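Local structure of esterase D (Cellvibrio japonicus, 2W87) at residues W43-T48 and L126-G131; L55-A60 and V110-T115; G51-T56 and G131-G136. The protein probably hydrolyses feruloyl esters of plant cell-wall polysaccharides, and through its family 35 carbohydrate-binding module, the part described here, binds glucuronic acid and calcium. All coordinates share one frame; numbering follows the deposited sequence. Where two conformers were deposited one is given.

Interaction 1: residues W43-T48 and L126-G131; sequences WAIDAT and LSVVGG
W43 meets L126 through a CH-pi contact. L126 CB lies over one face of the indole, 3.9 Å from the centroid of the five-membered ring of W43 and 19° off its normal. The atom sits toward the rim of the ring system, near CE2 and NE1. L126 CD2 lies over the same face beside the CG, CD2 and CE3 atoms, 3.6 Å from W43 CD2. With CG anti to the backbone N (chi1 175°), L126 swings CD2 up to the indole beside CB.

The other contacts are purely aliphatic. I45 and V128 point at each other tip to tip, with I45 CD1 3.8 Å from V128 CG2. The same I45 CD1 also touches L126 CD2, more loosely, at 4.3 Å. It thus faces two residues of the other strand. The four side chains are buried.

The strand axes are 10.0 Å apart and run nearly parallel, 17° from each other. That is face-to-face packing of two sheets in the beta-sandwich of this module. Beside W43 and I45 stands strand 106-114, with V110 touching both. F11 meets the W43 ring nearly at a right angle, and L4 of strand 2-5 also touches W43 and I45.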
loop_
_atom_site.group_PDB
_atom_site.type_symbol
_atom_site.label_atom_id
_atom_site.label_comp_id
_atom_site.label_asym_id
_atom_site.label_seq_id
_atom_site.Cartn_x
_atom_site.Cartn_y
_atom_site.Cartn_z
ATOM N N TRP A 43 2.130 -5.799 2.323
ATOM C CA TRP A 43 1.713 -6.805 1.355
ATOM C C TRP A 43 2.883 -7.686 1.001
ATOM O O TRP A 43 4.041 -7.343 1.238
ATOM C CB TRP A 43 1.223 -6.165 0.053
ATOM C CG TRP A 43 0.126 -5.161 0.199
ATOM C CD1 TRP A 43 -1.184 -5.402 0.169
ATOM C CD2 TRP A 43 0.285 -3.750 0.381
ATOM N NE1 TRP A 43 -1.894 -4.232 0.334
ATOM C CE2 TRP A 43 -1.008 -3.195 0.453
ATOM C CE3 TRP A 43 1.391 -2.904 0.476
ATOM C CZ2 TRP A 43 -1.222 -1.839 0.611
ATOM C CZ3 TRP A 43 1.169 -1.547 0.624
ATOM C CH2 TRP A 43 -0.117 -1.033 0.705
ATOM N N ALA A 44 2.577 -8.801 0.351
ATOM C CA ALA A 44 3.609 -9.725 -0.110
ATOM C C ALA A 44 3.286 -10.157 -1.533
ATOM O O ALA A 44 2.174 -10.610 -1.809
ATOM C CB ALA A 44 3.697 -10.937 0.772
ATOM N N ILE A 45 4.275 -10.043 -2.414
ATOM C CA ILE A 45 4.106 -10.369 -3.833
ATOM C C ILE A 45 5.190 -11.344 -4.247
ATOM O O ILE A 45 6.356 -11.106 -3.974
ATOM C CB ILE A 45 4.278 -9.102 -4.693
ATOM C CG1 ILE A 45 3.296 -7.994 -4.256
ATOM C CG2 ILE A 45 4.078 -9.434 -6.132
ATOM C CD1 ILE A 45 3.854 -6.586 -4.574
ATOM N N ASP A 46 4.803 -12.441 -4.904
ATOM C CA ASP A 46 5.761 -13.366 -5.468
ATOM C C ASP A 46 5.893 -13.027 -6.946
ATOM O O ASP A 46 4.886 -12.921 -7.636
ATOM C CB ASP A 46 5.311 -14.811 -5.293
ATOM C CG ASP A 46 6.336 -15.795 -5.849
ATOM O OD1 ASP A 46 7.228 -16.214 -5.069
ATOM O OD2 ASP A 46 6.277 -16.094 -7.070
ATOM N N ALA A 47 7.125 -12.846 -7.411
ATOM C CA ALA A 47 7.410 -12.505 -8.807
ATOM C C ALA A 47 8.220 -13.630 -9.428
ATOM O O ALA A 47 9.205 -14.060 -8.860
ATOM C CB ALA A 47 8.183 -11.178 -8.886
ATOM N N THR A 48 7.810 -14.122 -10.594
ATOM C CA THR A 48 8.527 -15.262 -11.168
ATOM C C THR A 48 9.881 -14.820 -11.714
ATOM O O THR A 48 10.790 -15.621 -11.808
ATOM C CB THR A 48 7.727 -15.964 -12.275
ATOM O OG1 THR A 48 7.524 -15.052 -13.348
ATOM C CG2 THR A 48 6.382 -16.467 -11.756
ATOM N N LEU A 126 -3.825 -2.303 -3.228
ATOM C CA LEU A 126 -2.589 -2.217 -3.977
ATOM C C LEU A 126 -2.771 -3.048 -5.243
ATOM O O LEU A 126 -3.121 -4.220 -5.167
ATOM C CB LEU A 126 -1.407 -2.779 -3.168
ATOM C CG LEU A 126 -0.070 -2.842 -3.913
ATOM C CD1 LEU A 126 0.458 -1.435 -4.180
ATOM C CD2 LEU A 126 0.949 -3.697 -3.170
ATOM N N SER A 127 -2.545 -2.431 -6.398
ATOM C CA SER A 127 -2.597 -3.120 -7.686
ATOM C C SER A 127 -1.169 -3.213 -8.212
ATOM O O SER A 127 -0.418 -2.262 -8.103
ATOM C CB SER A 127 -3.460 -2.319 -8.652
ATOM O OG SER A 127 -3.234 -2.740 -9.963
ATOM N N VAL A 128 -0.807 -4.361 -8.778
ATOM C CA VAL A 128 0.550 -4.624 -9.224
ATOM C C VAL A 128 0.503 -5.114 -10.667
ATOM O O VAL A 128 -0.207 -6.081 -10.971
ATOM C CB VAL A 128 1.193 -5.710 -8.374
ATOM C CG1 VAL A 128 2.648 -5.893 -8.754
ATOM C CG2 VAL A 128 1.054 -5.370 -6.890
ATOM N N VAL A 129 1.233 -4.443 -11.550
ATOM C CA VAL A 129 1.290 -4.867 -12.954
ATOM C C VAL A 129 2.727 -5.013 -13.442
ATOM O O VAL A 129 3.563 -4.151 -13.205
ATOM C CB VAL A 129 0.579 -3.882 -13.900
ATOM C CG1 VAL A 129 0.483 -4.538 -15.280
ATOM C CG2 VAL A 129 -0.788 -3.519 -13.381
ATOM N N GLY A 130 3.012 -6.096 -14.159
ATOM C CA GLY A 130 4.362 -6.339 -14.666
ATOM C C GLY A 130 4.749 -7.799 -14.542
ATOM O O GLY A 130 4.871 -8.325 -13.446
ATOM N N GLY A 131 4.946 -8.472 -15.670
ATOM C CA GLY A 131 5.393 -9.857 -15.615
ATOM C C GLY A 131 4.375 -10.737 -14.932
ATOM O O GLY A 131 3.176 -10.462 -14.991
#

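Interaction 2: residues L55-A60 and V110-T115; sequences LTIRYA and VQLSAT
L55 and V110 open the contact at its first end. L55 CD1 comes to 4.5 Å from V110 CG1, so the two methyls only just touch. The backbone of the next residue, T56, pairs with S127 in its own sheet.

I57 makes the closer meeting. Its CB points to the other segment, and the chain is extended beyond it (chi2 170°), which pushes CD1 out into the core. L112 comes the other way, with CG anti to its backbone N (chi1 174°). The two meet end on, I57 CD1 to L112 CD2, at 4.0 Å. The CA atoms of I57 and L112 are 9.9 Å apart, so the side chains together span the space between the sheets.

R58 belongs to the other face of its strand. It forms a salt bridge with D124, a calcium ligand, and also bonds to G24 O. Farther along, Y59 has I57 O in the plane of its ring, at the edge.

Everything that crosses is methyl against methyl. The contact is small, 115 Å² in all, and its centre is about 3 Å from the centre of the chain. Dispersion and exclusion of water probably hold the pairs. Nothing directional fixes them, and the contact forms part of an apolar core between the two sheets.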
loop_
_atom_site.group_PDB
_atom_site.type_symbol
_atom_site.label_atom_id
_atom_site.label_comp_id
_atom_site.label_asym_id
_atom_site.label_seq_id
_atom_site.Cartn_x
_atom_site.Cartn_y
_atom_site.Cartn_z
ATOM N N LEU A 55 3.159 -0.141 -9.340
ATOM C CA LEU A 55 2.313 -0.315 -8.171
ATOM C C LEU A 55 1.339 0.840 -8.164
ATOM O O LEU A 55 1.761 1.984 -8.316
ATOM C CB LEU A 55 3.129 -0.274 -6.877
ATOM C CG LEU A 55 4.218 -1.301 -6.708
ATOM C CD1 LEU A 55 4.686 -1.344 -5.265
ATOM C CD2 LEU A 55 3.748 -2.660 -7.106
ATOM N N THR A 56 0.050 0.543 -7.994
ATOM C CA THR A 56 -0.962 1.563 -7.902
ATOM C C THR A 56 -1.657 1.406 -6.553
ATOM O O THR A 56 -2.225 0.357 -6.252
ATOM C CB THR A 56 -1.940 1.457 -9.089
ATOM O OG1 THR A 56 -1.224 1.696 -10.315
ATOM C CG2 THR A 56 -3.062 2.469 -8.964
ATOM N N ILE A 57 -1.559 2.451 -5.736
ATOM C CA ILE A 57 -2.147 2.474 -4.399
ATOM C C ILE A 57 -3.376 3.345 -4.406
ATOM O O ILE A 57 -3.287 4.525 -4.747
ATOM C CB ILE A 57 -1.126 3.074 -3.406
ATOM C CG1 ILE A 57 0.130 2.202 -3.352
ATOM C CG2 ILE A 57 -1.741 3.253 -2.005
ATOM C CD1 ILE A 57 1.258 2.862 -2.576
ATOM N N ARG A 58 -4.524 2.774 -4.063
ATOM C CA ARG A 58 -5.769 3.533 -3.996
ATOM C C ARG A 58 -6.012 3.950 -2.543
ATOM O O ARG A 58 -5.926 3.125 -1.629
ATOM C CB ARG A 58 -6.932 2.699 -4.517
ATOM C CG ARG A 58 -8.190 3.504 -4.731
ATOM C CD ARG A 58 -9.182 2.758 -5.579
ATOM N NE ARG A 58 -10.349 3.581 -5.919
ATOM C CZ ARG A 58 -11.493 3.574 -5.252
ATOM N NH1 ARG A 58 -11.665 2.781 -4.201
ATOM N NH2 ARG A 58 -12.477 4.369 -5.648
ATOM N N TYR A 59 -6.302 5.224 -2.330
ATOM C CA TYR A 59 -6.297 5.767 -0.970
ATOM C C TYR A 59 -7.264 6.937 -0.823
ATOM O O TYR A 59 -7.662 7.560 -1.813
ATOM C CB TYR A 59 -4.897 6.214 -0.568
ATOM C CG TYR A 59 -4.447 7.460 -1.271
ATOM C CD1 TYR A 59 -4.573 8.720 -0.668
ATOM C CD2 TYR A 59 -3.952 7.405 -2.559
ATOM C CE1 TYR A 59 -4.191 9.884 -1.354
ATOM C CE2 TYR A 59 -3.561 8.571 -3.240
ATOM C CZ TYR A 59 -3.678 9.797 -2.618
ATOM O OH TYR A 59 -3.311 10.958 -3.304
ATOM N N ALA A 60 -7.606 7.243 0.427
ATOM C CA ALA A 60 -8.404 8.418 0.766
ATOM C C ALA A 60 -7.673 9.167 1.856
ATOM O O ALA A 60 -7.204 8.558 2.791
ATOM C CB ALA A 60 -9.779 8.009 1.258
ATOM N N VAL A 110 6.323 -5.890 0.700
ATOM C CA VAL A 110 6.213 -4.474 0.429
ATOM C C VAL A 110 5.584 -3.771 1.643
ATOM O O VAL A 110 4.448 -4.054 2.003
ATOM C CB VAL A 110 5.359 -4.257 -0.817
ATOM C CG1 VAL A 110 5.139 -2.756 -1.052
ATOM C CG2 VAL A 110 6.002 -4.940 -2.028
ATOM N N GLN A 111 6.342 -2.904 2.296
ATOM C CA GLN A 111 5.870 -2.174 3.463
ATOM C C GLN A 111 5.760 -0.694 3.134
ATOM O O GLN A 111 6.764 -0.046 2.813
ATOM C CB GLN A 111 6.794 -2.400 4.667
ATOM C CG GLN A 111 6.422 -1.598 5.893
ATOM C CD GLN A 111 7.079 -2.084 7.200
ATOM O OE1 GLN A 111 7.504 -3.227 7.315
ATOM N NE2 GLN A 111 7.162 -1.191 8.188
ATOM N N LEU A 112 4.539 -0.173 3.219
ATOM C CA LEU A 112 4.284 1.242 3.066
ATOM C C LEU A 112 4.085 1.825 4.474
ATOM O O LEU A 112 3.155 1.447 5.172
ATOM C CB LEU A 112 3.063 1.455 2.194
ATOM C CG LEU A 112 2.574 2.892 2.034
ATOM C CD1 LEU A 112 3.561 3.655 1.188
ATOM C CD2 LEU A 112 1.144 2.943 1.444
ATOM N N SER A 113 4.970 2.732 4.883
ATOM C CA SER A 113 4.976 3.274 6.233
ATOM C C SER A 113 4.814 4.795 6.227
ATOM O O SER A 113 5.372 5.479 5.364
ATOM C CB SER A 113 6.281 2.910 6.961
ATOM O OG SER A 113 6.576 1.519 6.893
ATOM N N ALA A 114 4.075 5.309 7.199
ATOM C CA ALA A 114 3.856 6.735 7.335
ATOM C C ALA A 114 5.148 7.494 7.602
ATOM O O ALA A 114 5.937 7.079 8.444
ATOM C CB ALA A 114 2.921 6.955 8.473
ATOM N N THR A 115 5.363 8.603 6.901
ATOM C CA THR A 115 6.502 9.483 7.178
ATOM C C THR A 115 6.186 10.590 8.188
ATOM O O THR A 115 7.113 11.241 8.667
ATOM C CB THR A 115 6.992 10.212 5.913
ATOM O OG1 THR A 115 5.938 11.011 5.393
ATOM C CG2 THR A 115 7.427 9.263 4.863
#

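Interaction 3: residues G51-T56 and G131-G136; sequences GRRTLT and GTVRAG
R53 runs alongside V133, the two side chains pointing opposite ways. The arginine starts beside the end of strand 122-129, where R53 CB packs against V129 O. R53 CG lies next to V128 CG1. The chain turns about CB-CG (chi2 63°), and the guanidinium then reaches across toward A47 and residues 131-133 on the opposing side.

R53 NE has two neighbours. It gives a hydrogen bond to G130 O. On the V133 side, R53 NE lies 3.6 Å from V133 CG1. CZ and NH2 run past that same methyl, which approaches the guanidinium obliquely.

R53 NH1 turns back on its own strand. R53 NH1 bonds to G51 O at 3.0 Å, with an N-H...O angle of 154°. The donor stands above the carbonyl plane of G51, 47° out of it. S49 O is a second acceptor for NH1. The polar end is thus gripped by backbone carbonyls from two parts of the chain, which should hold its rotation.

R53 NH2 reaches farthest. It packs against A47 CB. R53 NH2 is also 4.2 Å from G131 CA. From R53 NH2 to T132 O the distance is 3.8 Å, with no hydrogen bond; NH2 has its polar partner just outside the two segments.

The arginine lies toward one end of the sandwich, away from the calcium and sugar sites. Strand 51-60 runs between strands 95-103 and 122-129, while strand 133-135 pairs with strand 40-47 of the opposing sheet, where V133 also rests on I45.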
loop_
_atom_site.group_PDB
_atom_site.type_symbol
_atom_site.label_atom_id
_atom_site.label_comp_id
_atom_site.label_asym_id
_atom_site.label_seq_id
_atom_site.Cartn_x
_atom_site.Cartn_y
_atom_site.Cartn_z
ATOM N N GLY A 51 12.195 -7.603 -12.061
ATOM C CA GLY A 51 11.864 -6.593 -13.054
ATOM C C GLY A 51 10.921 -5.538 -12.552
ATOM O O GLY A 51 10.347 -5.666 -11.474
ATOM N N ARG A 52 10.752 -4.512 -13.375
ATOM C CA ARG A 52 9.993 -3.324 -13.009
ATOM C C ARG A 52 8.513 -3.656 -13.005
ATOM O O ARG A 52 8.007 -4.261 -13.949
ATOM C CB ARG A 52 10.273 -2.190 -14.006
ATOM C CG ARG A 52 9.532 -0.908 -13.695
ATOM N N ARG A 53 7.829 -3.295 -11.925
ATOM C CA ARG A 53 6.383 -3.361 -11.851
ATOM C C ARG A 53 5.861 -1.958 -11.564
ATOM O O ARG A 53 6.540 -1.121 -10.947
ATOM C CB ARG A 53 5.909 -4.267 -10.708
ATOM C CG ARG A 53 5.772 -5.726 -11.028
ATOM C CD ARG A 53 7.096 -6.371 -11.400
ATOM N NE ARG A 53 6.913 -7.781 -11.727
ATOM C CZ ARG A 53 7.891 -8.689 -11.768
ATOM N NH1 ARG A 53 9.156 -8.370 -11.481
ATOM N NH2 ARG A 53 7.585 -9.941 -12.075
ATOM N N THR A 54 4.639 -1.723 -11.985
ATOM C CA THR A 54 3.919 -0.511 -11.596
ATOM C C THR A 54 2.992 -0.849 -10.455
ATOM O O THR A 54 2.171 -1.750 -10.581
ATOM C CB THR A 54 3.110 0.048 -12.747
ATOM O OG1 THR A 54 3.995 0.348 -13.828
ATOM C CG2 THR A 54 2.423 1.324 -12.307
ATOM N N LEU A 55 3.159 -0.141 -9.340
ATOM C CA LEU A 55 2.313 -0.315 -8.171
ATOM C C LEU A 55 1.339 0.840 -8.164
ATOM O O LEU A 55 1.761 1.984 -8.316
ATOM C CB LEU A 55 3.129 -0.274 -6.877
ATOM C CG LEU A 55 4.218 -1.301 -6.708
ATOM C CD1 LEU A 55 4.686 -1.344 -5.265
ATOM C CD2 LEU A 55 3.748 -2.660 -7.106
ATOM N N THR A 56 0.050 0.543 -7.994
ATOM C CA THR A 56 -0.962 1.563 -7.902
ATOM C C THR A 56 -1.657 1.406 -6.553
ATOM O O THR A 56 -2.225 0.357 -6.252
ATOM C CB THR A 56 -1.940 1.457 -9.089
ATOM O OG1 THR A 56 -1.224 1.696 -10.315
ATOM C CG2 THR A 56 -3.062 2.469 -8.964
ATOM N N GLY A 131 4.946 -8.472 -15.670
ATOM C CA GLY A 131 5.393 -9.857 -15.615
ATOM C C GLY A 131 4.375 -10.737 -14.932
ATOM O O GLY A 131 3.176 -10.462 -14.991
ATOM N N THR A 132 4.842 -11.795 -14.269
ATOM C CA THR A 132 3.959 -12.746 -13.630
ATOM C C THR A 132 4.111 -12.596 -12.126
ATOM O O THR A 132 5.183 -12.862 -11.577
ATOM C CB THR A 132 4.285 -14.185 -14.062
ATOM O OG1 THR A 132 4.005 -14.332 -15.464
ATOM C CG2 THR A 132 3.467 -15.193 -13.292
ATOM N N VAL A 133 3.033 -12.173 -11.472
ATOM C CA VAL A 133 3.049 -11.888 -10.049
ATOM C C VAL A 133 1.821 -12.507 -9.407
ATOM O O VAL A 133 0.764 -12.594 -10.023
ATOM C CB VAL A 133 3.024 -10.379 -9.765
ATOM C CG1 VAL A 133 4.367 -9.755 -10.119
ATOM C CG2 VAL A 133 1.873 -9.716 -10.517
ATOM N N ARG A 134 1.979 -12.968 -8.184
ATOM C CA ARG A 134 0.856 -13.496 -7.426
ATOM C C ARG A 134 1.099 -13.181 -5.964
ATOM O O ARG A 134 2.128 -12.621 -5.620
ATOM C CB ARG A 134 0.740 -14.997 -7.638
ATOM C CG ARG A 134 1.942 -15.748 -7.157
ATOM N N ALA A 135 0.147 -13.553 -5.117
ATOM C CA ALA A 135 0.300 -13.371 -3.695
ATOM C C ALA A 135 1.525 -14.097 -3.173
ATOM O O ALA A 135 1.763 -15.266 -3.493
ATOM C CB ALA A 135 -0.930 -13.816 -2.959
ATOM N N GLY A 136 2.312 -13.386 -2.380
ATOM C CA GLY A 136 3.494 -13.930 -1.759
ATOM C C GLY A 136 3.286 -14.366 -0.316
ATOM O O GLY A 136 2.167 -14.574 0.129
#

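In the fold
From the N terminus, of the strands concerned, 40-47 comes first, in one sheet, and strand 51-60 follows at once in the other. Strand 106-114 returns to the first sheet and strand 122-129 to the second. Interaction 2 joins 55-60 to 110-115 and closes the shortest loop. Interaction 1 closes a longer one, from 43-48 to 126-131, that encloses it. Interaction 3 starts on the same strand as interaction 2 but ends at 131-136, so it crosses interaction 1; the two share G131 and lie side by side. Interaction 2 sits at the middle of the sandwich, the others toward one end. All three link the two sheets.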